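Local coordinates for uncharacterized protein (Vanderwaltozyma polyspora, PDB 5THE) that binds RNA through the Piwi-containing C-terminal lobe of a budding-yeast Argonaute, one of a family whose small guide RNAs probably select the targets to be cleaved, at residues K325-Q328 and K329-G333; I429-V432 and A433-D436; K390-Q393 and V394-I397. All blocks are in the same frame, centred on the assembly; numbering follows the deposited sequence.

In the fold
All three are local contacts within the Piwi domain, yet their chemistry follows their place in the fold. Contact 1, partly buried, ends the helix 320-329 with backbone and amide bonds, and its loop leads to strand 339-344. That strand pairs with 383-389, from which contact 3, a surface loop, departs. Contacts 2 and 3 both lie at the surface on the same side of the chain's centre, about 16 Å apart between centres, and join through hydrophobic packing of Ile429 on Val394 and Phe396. Contact 1 lies about 39 Å from contact 3 between centres. Contact 2 gathers N-H donors and an arginine around a buried carboxylate; contact 3 instead turns arginines toward bound RNA.

Contact 1 (K325-Q328 and K329-G333); sequences KIYQ and KHNNG
Lys329 continues the helical pattern, its N-H bonded to Lys325 O at 3.1 Å, while its CG rests against the same oxygen. Next, His330 reaches back to the preceding turn: ND1 donates to Ile326 O at 3.1 Å in an almost straight bond (171°) lying in the imidazole plane. With CG beside the backbone N (chi1 -72°), the ring runs alongside Ile326, whose CG2 lies near ND1. Asn331 ND2 sits 3.3 Å above the plane of the Tyr327 ring, over the centre, with ring and amide only 21° apart; the same nitrogen donates to Tyr327 O at 2.8 Å and also bonds Tyr291 O. An alanine in place of Tyr327 would probably leave a gap beneath this amide and Pro265 O without its hydroxyl partner. Gln328 O accepts from two N-H groups on opposite faces of its plane, Asn331 N and, beyond the left-handed residue Asn332, Gly333 N at 3.1 Å. The latter bond spans six residues, a pi-turn at the C-terminal end of the helix. Gly333 O then receives Gln328 NE2 at 2.8 Å, closing this turn a second time. Around this terminus, Tyr327 packs on Leu264 and bonds Pro265 of strand 264-274, His330 stacks on Tyr291, and Gln328 also reaches Leu373 at the end of helix 351-373.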
ATOM      1  N   LYS A 325       8.642  -1.842  17.422  1.00 21.40           N
ATOM      2  CA  LYS A 325       8.493  -0.666  18.275  1.00 23.83           C
ATOM      3  C   LYS A 325       7.134  -0.015  18.087  1.00 19.90           C
ATOM      4  O   LYS A 325       6.464   0.344  19.059  1.00 26.06           O
ATOM      5  CB  LYS A 325       9.596   0.354  17.972  1.00 24.25           C
ATOM      6  CG  LYS A 325      10.945   0.065  18.608  1.00 30.50           C
ATOM      7  CD  LYS A 325      11.984   1.079  18.097  1.00 33.89           C
ATOM      8  CE  LYS A 325      13.222   1.097  18.960  1.00 40.62           C
ATOM      9  NZ  LYS A 325      14.211   2.131  18.516  1.00 37.10           N
ATOM     10  N   ILE A 326       6.725   0.175  16.836  1.00 24.81           N
ATOM     11  CA  ILE A 326       5.454   0.829  16.571  1.00 31.01           C
ATOM     12  C   ILE A 326       4.306  -0.050  17.034  1.00 26.62           C
ATOM     13  O   ILE A 326       3.355   0.425  17.669  1.00 22.47           O
ATOM     14  CB  ILE A 326       5.330   1.183  15.077  1.00 31.73           C
ATOM     15  CG1 ILE A 326       6.479   2.114  14.672  1.00 26.07           C
ATOM     16  CG2 ILE A 326       3.979   1.840  14.817  1.00 27.43           C
ATOM     17  CD1 ILE A 326       6.563   2.389  13.171  1.00 28.35           C
ATOM     18  N   TYR A 327       4.377  -1.349  16.729  1.00 18.46           N
ATOM     19  CA  TYR A 327       3.343  -2.258  17.206  1.00 20.67           C
ATOM     20  C   TYR A 327       3.200  -2.151  18.717  1.00 23.19           C
ATOM     21  O   TYR A 327       2.084  -2.076  19.253  1.00 22.54           O
ATOM     22  CB  TYR A 327       3.679  -3.693  16.812  1.00 23.48           C
ATOM     23  CG  TYR A 327       2.656  -4.711  17.281  1.00 26.77           C
ATOM     24  CD1 TYR A 327       2.625  -5.151  18.610  1.00 23.66           C
ATOM     25  CD2 TYR A 327       1.726  -5.233  16.395  1.00 22.54           C
ATOM     26  CE1 TYR A 327       1.695  -6.090  19.035  1.00 22.99           C
ATOM     27  CE2 TYR A 327       0.782  -6.162  16.809  1.00 27.59           C
ATOM     28  CZ  TYR A 327       0.777  -6.588  18.126  1.00 22.66           C
ATOM     29  OH  TYR A 327      -0.152  -7.514  18.520  1.00 24.80           O
ATOM     30  N   GLN A 328       4.336  -2.159  19.418  1.00 23.74           N
ATOM     31  CA  GLN A 328       4.310  -2.171  20.876  1.00 26.32           C
ATOM     32  C   GLN A 328       3.639  -0.921  21.439  1.00 26.28           C
ATOM     33  O   GLN A 328       2.895  -1.002  22.428  1.00 23.80           O
ATOM     34  CB  GLN A 328       5.733  -2.304  21.406  1.00 21.91           C
ATOM     35  CG  GLN A 328       5.820  -2.201  22.921  1.00 25.55           C
ATOM     36  CD  GLN A 328       7.213  -2.459  23.407  1.00 27.11           C
ATOM     37  OE1 GLN A 328       8.175  -1.895  22.885  1.00 27.19           O
ATOM     38  NE2 GLN A 328       7.341  -3.371  24.363  1.00 25.38           N
ATOM     39  N   LYS A 329       3.892   0.244  20.826  1.00 25.87           N
ATOM     40  CA  LYS A 329       3.287   1.486  21.313  1.00 27.68           C
ATOM     41  C   LYS A 329       1.769   1.449  21.222  1.00 27.97           C
ATOM     42  O   LYS A 329       1.085   2.074  22.039  1.00 37.21           O
ATOM     43  CB  LYS A 329       3.815   2.689  20.530  1.00 29.45           C
ATOM     44  CG  LYS A 329       5.315   2.914  20.636  1.00 45.76           C
ATOM     45  CD  LYS A 329       5.707   4.242  19.982  1.00 58.47           C
ATOM     46  CE  LYS A 329       7.106   4.200  19.362  1.00 66.18           C
ATOM     47  NZ  LYS A 329       8.193   4.030  20.365  1.00 64.17           N
ATOM     48  N   HIS A 330       1.222   0.709  20.265  1.00 26.23           N
ATOM     49  CA  HIS A 330      -0.219   0.654  20.065  1.00 24.62           C
ATOM     50  C   HIS A 330      -0.882  -0.540  20.741  1.00 26.21           C
ATOM     51  O   HIS A 330      -2.100  -0.700  20.619  1.00 29.98           O
ATOM     52  CB  HIS A 330      -0.535   0.649  18.559  1.00 26.20           C
ATOM     53  CG  HIS A 330      -0.300   1.975  17.905  1.00 28.45           C
ATOM     54  ND1 HIS A 330       0.935   2.364  17.429  1.00 28.18           N
ATOM     55  CD2 HIS A 330      -1.130   3.024  17.700  1.00 26.53           C
ATOM     56  CE1 HIS A 330       0.846   3.586  16.930  1.00 24.73           C
ATOM     57  NE2 HIS A 330      -0.395   4.008  17.081  1.00 26.00           N
ATOM     58  N   ASN A 331      -0.125  -1.384  21.435  1.00 28.81           N
ATOM     59  CA  ASN A 331      -0.690  -2.558  22.089  1.00 32.70           C
ATOM     60  C   ASN A 331      -0.190  -2.667  23.533  1.00 25.63           C
ATOM     61  O   ASN A 331       0.161  -3.751  24.025  1.00 24.82           O
ATOM     62  CB  ASN A 331      -0.396  -3.811  21.264  1.00 28.77           C
ATOM     63  CG  ASN A 331      -1.088  -3.778  19.900  1.00 28.36           C
ATOM     64  OD1 ASN A 331      -2.260  -4.148  19.787  1.00 29.66           O
ATOM     65  ND2 ASN A 331      -0.377  -3.314  18.868  1.00 18.68           N
ATOM     66  N   ASN A 332      -0.166  -1.532  24.232  1.00 21.96           N
ATOM     67  CA  ASN A 332       0.127  -1.485  25.668  1.00 31.08           C
ATOM     68  C   ASN A 332       1.387  -2.272  26.030  1.00 31.63           C
ATOM     69  O   ASN A 332       1.391  -3.080  26.958  1.00 31.80           O
ATOM     70  CB  ASN A 332      -1.062  -2.002  26.478  1.00 36.79           C
ATOM     71  CG  ASN A 332      -2.306  -1.192  26.256  1.00 43.39           C
ATOM     72  OD1 ASN A 332      -2.285   0.033  26.341  1.00 45.14           O
ATOM     73  ND2 ASN A 332      -3.395  -1.868  25.939  1.00 50.44           N
ATOM     74  N   GLY A 333       2.464  -2.039  25.286  1.00 27.63           N
ATOM     75  CA  GLY A 333       3.742  -2.638  25.623  1.00 24.50           C
ATOM     76  C   GLY A 333       3.936  -4.077  25.178  1.00 23.69           C
ATOM     77  O   GLY A 333       5.025  -4.627  25.388  1.00 25.14           O
TER

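Contact 2 (I429-V432 and A433-D436); sequences ITSV and AHFD
The imidazole of His434 and the carboxylate of Asp436 are the flat groups that meet Ser431. The ring is approached obliquely by Ser431 OG, and the closer meeting is at its root, where His434 CB lies 3.3 Å from that hydroxyl oxygen. The His434 side chain also touches Trp455 of strand 452-459. The carboxylate is used through a lone pair: Asp436 OD1 takes the N-H of Ser431 at 2.7 Å through its syn lone pair, on the side of the other oxygen. A longer, weak bond from the same N-H reaches Asp436 OD2, so the donor leans on both oxygens unequally. Thr430 crosses the carboxylate with carbon atoms, its CB 3.3 Å from Asp436 OD1 and its CG2 facing Asp436 OD2. The aspartate can reach back because its CG stands between the backbone N and the carbonyl carbon (chi1 71°).

Ser431 uses its side chain to close the other half of the turn. Its OG accepts the N-H of His434, three residues on, at 2.8 Å and 161°, across the helical-like backbone of Val432 and Ala433. The bond resembles that of a helix N-cap, but the chain goes on into strand 435-440 rather than a helix.

The turn supplies one N-H to the carboxylate, and residues from elsewhere in the chain supply the rest. Asp436 OD1 also forms a salt bridge with Arg8, which bonds Ser431 O as well, and Asp436 OD2 is bonded by His453 NE2. The salt bridge and the N-H donors probably favour the charged form of this buried acid, and its grip joins Asp436, on strand 435-440, to the loop before it and to Arg8 near the N-terminus.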
ATOM      1  N   ILE A 429      -4.642 -25.849 -12.036  1.00 28.19           N
ATOM      2  CA  ILE A 429      -3.524 -25.099 -12.592  1.00 27.94           C
ATOM      3  C   ILE A 429      -2.479 -24.766 -11.546  1.00 32.36           C
ATOM      4  O   ILE A 429      -1.471 -24.132 -11.875  1.00 26.88           O
ATOM      5  CB  ILE A 429      -4.005 -23.817 -13.291  1.00 33.11           C
ATOM      6  CG1 ILE A 429      -4.784 -22.940 -12.305  1.00 32.68           C
ATOM      7  CG2 ILE A 429      -4.860 -24.171 -14.524  1.00 34.76           C
ATOM      8  CD1 ILE A 429      -5.031 -21.524 -12.823  1.00 29.64           C
ATOM      9  N   THR A 430      -2.673 -25.193 -10.303  1.00 29.95           N
ATOM     10  CA  THR A 430      -1.751 -24.906  -9.213  1.00 27.82           C
ATOM     11  C   THR A 430      -0.900 -26.122  -8.892  1.00 30.07           C
ATOM     12  O   THR A 430      -1.120 -27.227  -9.390  1.00 30.97           O
ATOM     13  CB  THR A 430      -2.519 -24.512  -7.958  1.00 33.12           C
ATOM     14  OG1 THR A 430      -3.452 -25.561  -7.678  1.00 34.18           O
ATOM     15  CG2 THR A 430      -3.260 -23.184  -8.145  1.00 32.65           C
ATOM     16  N   SER A 431       0.050 -25.917  -7.993  1.00 31.37           N
ATOM     17  CA  SER A 431       0.921 -27.007  -7.590  1.00 33.60           C
ATOM     18  C   SER A 431       0.189 -27.961  -6.654  1.00 30.74           C
ATOM     19  O   SER A 431      -0.552 -27.542  -5.757  1.00 28.87           O
ATOM     20  CB  SER A 431       2.169 -26.457  -6.909  1.00 29.83           C
ATOM     21  OG  SER A 431       2.955 -27.523  -6.435  1.00 35.69           O
ATOM     22  N   VAL A 432       0.387 -29.261  -6.867  1.00 26.10           N
ATOM     23  CA  VAL A 432      -0.089 -30.224  -5.880  1.00 28.44           C
ATOM     24  C   VAL A 432       0.814 -30.199  -4.652  1.00 30.92           C
ATOM     25  O   VAL A 432       0.341 -30.033  -3.525  1.00 30.10           O
ATOM     26  CB  VAL A 432      -0.188 -31.634  -6.489  1.00 30.32           C
ATOM     27  CG1 VAL A 432      -0.558 -32.643  -5.401  1.00 31.23           C
ATOM     28  CG2 VAL A 432      -1.224 -31.678  -7.601  1.00 29.05           C
ATOM     29  N   ALA A 433       2.138 -30.314  -4.859  1.00 29.74           N
ATOM     30  CA  ALA A 433       3.068 -30.417  -3.734  1.00 31.48           C
ATOM     31  C   ALA A 433       3.230 -29.088  -3.002  1.00 31.35           C
ATOM     32  O   ALA A 433       3.366 -29.064  -1.775  1.00 31.89           O
ATOM     33  CB  ALA A 433       4.436 -30.916  -4.214  1.00 30.87           C
ATOM     34  N   HIS A 434       3.232 -27.978  -3.722  1.00 27.05           N
ATOM     35  CA  HIS A 434       3.448 -26.700  -3.071  1.00 26.82           C
ATOM     36  C   HIS A 434       2.119 -26.017  -2.762  1.00 23.45           C
ATOM     37  O   HIS A 434       1.067 -26.364  -3.298  1.00 25.23           O
ATOM     38  CB  HIS A 434       4.357 -25.823  -3.926  1.00 37.30           C
ATOM     39  CG  HIS A 434       5.781 -26.286  -3.921  1.00 59.90           C
ATOM     40  ND1 HIS A 434       6.489 -26.553  -5.074  1.00 67.32           N
ATOM     41  CD2 HIS A 434       6.621 -26.554  -2.891  1.00 71.76           C
ATOM     42  CE1 HIS A 434       7.708 -26.950  -4.755  1.00 72.50           C
ATOM     43  NE2 HIS A 434       7.815 -26.959  -3.438  1.00 76.69           N
ATOM     44  N   PHE A 435       2.186 -25.046  -1.861  1.00 25.18           N
ATOM     45  CA  PHE A 435       1.010 -24.449  -1.240  1.00 27.99           C
ATOM     46  C   PHE A 435       0.703 -23.137  -1.962  1.00 23.51           C
ATOM     47  O   PHE A 435       0.984 -22.046  -1.474  1.00 28.84           O
ATOM     48  CB  PHE A 435       1.288 -24.251   0.262  1.00 29.51           C
ATOM     49  CG  PHE A 435       0.057 -24.002   1.105  1.00 31.39           C
ATOM     50  CD1 PHE A 435      -1.184 -23.820   0.528  1.00 34.69           C
ATOM     51  CD2 PHE A 435       0.159 -23.953   2.490  1.00 33.33           C
ATOM     52  CE1 PHE A 435      -2.294 -23.586   1.311  1.00 36.98           C
ATOM     53  CE2 PHE A 435      -0.953 -23.728   3.279  1.00 32.38           C
ATOM     54  CZ  PHE A 435      -2.177 -23.540   2.689  1.00 35.64           C
ATOM     55  N   ASP A 436       0.116 -23.246  -3.154  1.00 27.86           N
ATOM     56  CA  ASP A 436      -0.188 -22.054  -3.931  1.00 27.16           C
ATOM     57  C   ASP A 436      -1.667 -21.999  -4.309  1.00 26.65           C
ATOM     58  O   ASP A 436      -2.395 -22.999  -4.278  1.00 20.09           O
ATOM     59  CB  ASP A 436       0.706 -21.948  -5.184  1.00 20.97           C
ATOM     60  CG  ASP A 436       0.353 -22.976  -6.258  1.00 29.79           C
ATOM     61  OD1 ASP A 436       0.114 -24.152  -5.926  1.00 27.32           O
ATOM     62  OD2 ASP A 436       0.328 -22.601  -7.448  1.00 30.13           O
TER

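Contact 3 (K390-Q393 and V394-I397); sequences KRNQ and VRFI
Asn392 meets the following residues with both its side chain and its carbonyl. Its OD1 takes a weak bond from Val394 N at 3.4 Å, the pattern of an Asx turn, and also lies 3.7 Å from Val394 CB. The amide nitrogen points elsewhere, with weak bonds to Val389 O and Pro451 O, so several modest contacts together set the turn of this amide.

The carbonyl of Asn392 is the stronger site. Arg395 NH1 donates to Asn392 O at 2.7 Å and 165°, the oxygen lying in the guanidinium plane, at its edge. A second bond from Arg395 NH1 runs to Val394 O at 2.9 Å; it too leaves in the guanidinium plane but arrives above that carbonyl plane. One nitrogen thus bridges two backbone carbonyls. The arginine can do this because its chain bends at chi2 (-64°), folding the guanidinium back over its own backbone toward the earlier residues. A water donates to Asn392 O at 3.0 Å and weakly accepts from Arg395 NH2.

Gln393, next along the chain and at the surface, supplies mainly backbone: its carbonyl carbon lies 3.5 Å from Arg395 NH1. Val394 packs on Thr22 of strand 16-22 and on Phe438 of strand 435-440.

With NH1 occupied by the loop's own carbonyls, Arg395 turns NH2 to the bound RNA, where it pairs with a phosphate in a salt bridge. Arg391, just before Asn392, joins it as a second RNA partner, its NH2 likewise paired with a phosphate of the RNA. The backbone bonds would fix the rotation of the Arg395 guanidinium, so the turn probably helps present a preset positive charge to the RNA backbone.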
ATOM      1  N   LYS A 390       2.004 -10.975  -9.048  1.00 33.04           N
ATOM      2  CA  LYS A 390       0.768 -10.414  -9.580  1.00 37.52           C
ATOM      3  C   LYS A 390       0.774 -10.242 -11.093  1.00 36.42           C
ATOM      4  O   LYS A 390      -0.301 -10.092 -11.680  1.00 39.96           O
ATOM      5  CB  LYS A 390       0.427  -9.082  -8.896  1.00 36.22           C
ATOM      6  CG  LYS A 390       1.518  -8.058  -8.862  1.00 43.44           C
ATOM      7  CD  LYS A 390       1.020  -6.775  -8.194  1.00 37.44           C
ATOM      8  CE  LYS A 390       2.006  -6.300  -7.159  1.00 32.58           C
ATOM      9  NZ  LYS A 390       3.403  -6.385  -7.654  1.00 32.84           N
ATOM     10  N   ARG A 391       1.934 -10.289 -11.744  1.00 35.91           N
ATOM     11  CA  ARG A 391       2.004 -10.312 -13.202  1.00 42.44           C
ATOM     12  C   ARG A 391       2.281 -11.747 -13.626  1.00 41.62           C
ATOM     13  O   ARG A 391       3.361 -12.285 -13.370  1.00 42.62           O
ATOM     14  CB  ARG A 391       3.071  -9.360 -13.738  1.00 45.59           C
ATOM     15  CG  ARG A 391       2.669  -7.896 -13.713  1.00 56.59           C
ATOM     16  CD  ARG A 391       3.720  -7.033 -14.416  1.00 66.57           C
ATOM     17  NE  ARG A 391       3.811  -7.317 -15.850  1.00 75.70           N
ATOM     18  CZ  ARG A 391       3.146  -6.654 -16.797  1.00 77.58           C
ATOM     19  NH1 ARG A 391       2.335  -5.654 -16.469  1.00 78.10           N
ATOM     20  NH2 ARG A 391       3.298  -6.988 -18.072  1.00 73.82           N
ATOM     21  N   ASN A 392       1.296 -12.377 -14.250  1.00 36.43           N
ATOM     22  CA  ASN A 392       1.489 -13.722 -14.762  1.00 40.53           C
ATOM     23  C   ASN A 392       0.612 -13.866 -15.995  1.00 36.94           C
ATOM     24  O   ASN A 392      -0.165 -12.970 -16.330  1.00 36.50           O
ATOM     25  CB  ASN A 392       1.181 -14.770 -13.689  1.00 49.83           C
ATOM     26  CG  ASN A 392      -0.146 -14.532 -13.015  1.00 49.26           C
ATOM     27  OD1 ASN A 392      -1.197 -14.677 -13.639  1.00 45.58           O
ATOM     28  ND2 ASN A 392      -0.110 -14.153 -11.735  1.00 45.83           N
ATOM     29  N   GLN A 393       0.747 -15.002 -16.677  1.00 36.78           N
ATOM     30  CA  GLN A 393       0.056 -15.196 -17.945  1.00 35.82           C
ATOM     31  C   GLN A 393      -1.326 -15.806 -17.789  1.00 30.97           C
ATOM     32  O   GLN A 393      -2.082 -15.839 -18.761  1.00 32.16           O
ATOM     33  CB  GLN A 393       0.893 -16.081 -18.874  1.00 43.59           C
ATOM     34  CG  GLN A 393       2.087 -15.378 -19.511  1.00 61.11           C
ATOM     35  CD  GLN A 393       1.836 -13.889 -19.797  1.00 76.29           C
ATOM     36  OE1 GLN A 393       2.164 -13.030 -18.991  1.00 80.59           O
ATOM     37  NE2 GLN A 393       1.248 -13.591 -20.941  1.00 81.36           N
ATOM     38  N   VAL A 394      -1.669 -16.298 -16.602  1.00 29.50           N
ATOM     39  CA  VAL A 394      -2.951 -16.953 -16.392  1.00 34.95           C
ATOM     40  C   VAL A 394      -4.072 -15.930 -16.499  1.00 30.49           C
ATOM     41  O   VAL A 394      -3.991 -14.837 -15.924  1.00 35.73           O
ATOM     42  CB  VAL A 394      -2.967 -17.638 -15.020  1.00 36.21           C
ATOM     43  CG1 VAL A 394      -4.279 -18.330 -14.801  1.00 36.42           C
ATOM     44  CG2 VAL A 394      -1.800 -18.610 -14.912  1.00 44.36           C
ATOM     45  N   ARG A 395      -5.125 -16.280 -17.235  1.00 22.09           N
ATOM     46  CA  ARG A 395      -6.342 -15.484 -17.267  1.00 25.20           C
ATOM     47  C   ARG A 395      -7.526 -16.386 -16.969  1.00 29.06           C
ATOM     48  O   ARG A 395      -7.528 -17.563 -17.344  1.00 31.86           O
ATOM     49  CB  ARG A 395      -6.531 -14.798 -18.625  1.00 31.10           C
ATOM     50  CG  ARG A 395      -5.443 -13.809 -18.975  1.00 31.69           C
ATOM     51  CD  ARG A 395      -5.421 -12.639 -18.006  1.00 35.34           C
ATOM     52  NE  ARG A 395      -4.431 -11.637 -18.396  1.00 42.41           N
ATOM     53  CZ  ARG A 395      -3.146 -11.657 -18.044  1.00 42.64           C
ATOM     54  NH1 ARG A 395      -2.660 -12.629 -17.276  1.00 37.73           N
ATOM     55  NH2 ARG A 395      -2.344 -10.690 -18.456  1.00 42.51           N
ATOM     56  N   PHE A 396      -8.517 -15.828 -16.265  1.00 21.92           N
ATOM     57  CA  PHE A 396      -9.746 -16.514 -15.877  1.00 20.60           C
ATOM     58  C   PHE A 396     -10.892 -15.910 -16.668  1.00 22.73           C
ATOM     59  O   PHE A 396     -11.106 -14.693 -16.626  1.00 27.30           O
ATOM     60  CB  PHE A 396     -10.022 -16.350 -14.382  1.00 24.28           C
ATOM     61  CG  PHE A 396      -8.980 -16.967 -13.474  1.00 27.00           C
ATOM     62  CD1 PHE A 396      -8.125 -17.960 -13.938  1.00 28.17           C
ATOM     63  CD2 PHE A 396      -8.893 -16.577 -12.134  1.00 25.74           C
ATOM     64  CE1 PHE A 396      -7.186 -18.535 -13.104  1.00 27.13           C
ATOM     65  CE2 PHE A 396      -7.976 -17.156 -11.289  1.00 24.87           C
ATOM     66  CZ  PHE A 396      -7.107 -18.134 -11.772  1.00 26.15           C
ATOM     67  N   ILE A 397     -11.636 -16.747 -17.377  1.00 23.11           N
ATOM     68  CA  ILE A 397     -12.757 -16.307 -18.195  1.00 28.38           C
ATOM     69  C   ILE A 397     -14.016 -16.930 -17.612  1.00 24.86           C
ATOM     70  O   ILE A 397     -14.041 -18.138 -17.372  1.00 27.37           O
ATOM     71  CB  ILE A 397     -12.605 -16.688 -19.681  1.00 24.65           C
ATOM     72  CG1 ILE A 397     -11.285 -16.159 -20.248  1.00 32.14           C
ATOM     73  CG2 ILE A 397     -13.786 -16.188 -20.501  1.00 23.91           C
ATOM     74  CD1 ILE A 397     -11.021 -14.696 -19.943  1.00 38.00           C
TER
HETATM   75  O   HOH W   1       0.495 -10.048 -16.812  1.00 51.05           O